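Local coordinates for protein glycoside Hydrolase (Bacteroides plebeius, PDB 5T3B) that belongs to glycoside hydrolase family 50 and probably cleaves glycosidic bonds in polysaccharides as a gut-bacterial enzyme, at residues 267-272 with 277-282. Sequence-based numbering, arbitrary orientation. Where two conformers were deposited one is given.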
# COMPACT_ATOMS: atom_id res chain seq x y z
N ARG A 267 11.53 10.11 22.78
CA ARG A 267 10.35 10.94 23.01
C ARG A 267 9.46 10.36 24.14
O ARG A 267 8.94 11.14 24.95
CB ARG A 267 9.51 11.18 21.72
CG ARG A 267 10.03 12.32 20.81
CD ARG A 267 9.34 12.39 19.44
NE ARG A 267 9.48 11.12 18.66
CZ ARG A 267 8.65 10.69 17.71
NH1 ARG A 267 7.60 11.36 17.36
NH2 ARG A 267 8.95 9.61 17.07
N PHE A 268 9.32 9.03 24.24
CA PHE A 268 8.50 8.48 25.30
C PHE A 268 9.16 8.79 26.65
O PHE A 268 8.47 9.13 27.59
CB PHE A 268 8.31 6.98 25.16
CG PHE A 268 7.24 6.56 24.20
CD1 PHE A 268 6.79 7.33 23.14
CD2 PHE A 268 6.64 5.35 24.37
CE1 PHE A 268 5.79 6.92 22.31
CE2 PHE A 268 5.70 4.90 23.47
CZ PHE A 268 5.28 5.67 22.41
N LEU A 269 10.48 8.68 26.70
CA LEU A 269 11.17 8.91 27.99
C LEU A 269 11.08 10.34 28.44
O LEU A 269 11.27 10.62 29.64
CB LEU A 269 12.62 8.45 27.90
CG LEU A 269 12.86 6.91 27.82
CD1 LEU A 269 14.30 6.61 27.47
CD2 LEU A 269 12.42 6.23 29.08
N LYS A 270 10.91 11.25 27.47
CA LYS A 270 10.78 12.69 27.77
C LYS A 270 9.34 13.19 28.01
O LYS A 270 9.11 14.35 28.29
CB LYS A 270 11.51 13.51 26.69
CG LYS A 270 13.00 13.30 26.59
CD LYS A 270 13.75 13.68 27.86
CE LYS A 270 15.13 14.28 27.59
NZ LYS A 270 15.58 14.95 28.84
N ILE A 271 8.36 12.28 27.97
CA ILE A 271 6.97 12.63 28.29
C ILE A 271 6.95 13.18 29.72
O ILE A 271 7.52 12.56 30.61
CB ILE A 271 6.03 11.43 28.16
CG1 ILE A 271 5.86 11.02 26.68
CG2 ILE A 271 4.68 11.78 28.73
CD1 ILE A 271 5.16 9.70 26.56
N SER A 272 6.33 14.35 29.91
CA SER A 272 6.40 15.03 31.23
C SER A 272 5.68 14.34 32.33
O SER A 272 6.16 14.28 33.42
CB SER A 272 5.80 16.42 31.18
OG SER A 272 6.38 17.12 30.13
N PRO A 277 1.07 5.80 30.66
CA PRO A 277 1.48 4.43 30.35
C PRO A 277 2.61 4.32 29.31
O PRO A 277 3.41 3.37 29.36
CB PRO A 277 0.19 3.75 29.90
CG PRO A 277 -0.86 4.51 30.73
CD PRO A 277 -0.39 5.93 30.63
N ALA A 278 2.65 5.25 28.35
CA ALA A 278 3.73 5.24 27.35
C ALA A 278 5.09 5.52 27.98
O ALA A 278 6.06 4.83 27.62
CB ALA A 278 3.44 6.24 26.24
N TYR A 279 5.15 6.48 28.91
CA TYR A 279 6.37 6.70 29.63
C TYR A 279 6.74 5.45 30.45
O TYR A 279 7.89 4.98 30.44
CB TYR A 279 6.26 7.93 30.56
CG TYR A 279 7.48 7.93 31.47
CD1 TYR A 279 8.72 8.37 30.98
CD2 TYR A 279 7.43 7.40 32.76
CE1 TYR A 279 9.87 8.28 31.73
CE2 TYR A 279 8.58 7.30 33.52
CZ TYR A 279 9.79 7.75 33.01
OH TYR A 279 10.93 7.64 33.75
N ILE A 280 5.74 4.96 31.18
CA ILE A 280 5.97 3.80 32.05
C ILE A 280 6.60 2.61 31.28
O ILE A 280 7.57 1.97 31.69
CB ILE A 280 4.71 3.41 32.82
CG1 ILE A 280 4.30 4.56 33.80
CG2 ILE A 280 4.84 2.03 33.49
CD1 ILE A 280 2.88 4.44 34.33
N ALA A 281 6.03 2.36 30.09
CA ALA A 281 6.48 1.28 29.26
C ALA A 281 7.92 1.48 28.75
O ALA A 281 8.75 0.54 28.73
CB ALA A 281 5.56 1.05 28.07
N ALA A 282 8.22 2.71 28.36
CA ALA A 282 9.55 3.03 27.90
C ALA A 282 10.57 2.89 29.02
O ALA A 282 11.62 2.34 28.80
CB ALA A 282 9.59 4.44 27.33
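The methyl of A278 sits over one face of the F268 ring, 4.0 Å from CB to the ring centroid and 22° off the normal, displaced toward the rim at CD2 and CE2 in a CH-pi contact. Placing CG beside the backbone N and anti to the carbonyl carbon (chi1 -81°) swings this ring against helix 277-288; the ring of F306, from helix 300-324, meets it with the planes at about 80°.

Aliphatic packing continues from there. One turn beyond A278, the A282 methyl approaches the ring near its plane and presses on the stem of the same side chain, F268 CB to A282 CB 3.6 Å. L269 leaves the backbone away from the partner helix, yet its CD2 reaches back to A282 CB (3.8 Å). I271 adds its CD1, 3.9 Å from A278 CB.

A third kind of contact involves backbone carbonyl oxygens. The shortest approach sets F268 CD2 3.3 Å from A278 O. Y279 turns its ring edge to the other segment, with CD1 3.5 Å from F268 O and CE1 3.4 Å from L269 O. F268 O also accepts the amide of I271, and K274, in the connecting loop, hydrogen-bonds I271 O.

Replacing F268 by an alanine is likely to leave the A278 methyl without its aromatic face and to open a gap beside F306. With no hydrogen bond across the interface, this peripheral packing rests on the methyls of A278 and A282 against F268, L269 and I271, while the aromatic C-H edge of Y279 offers weakly polar company to the carbonyls.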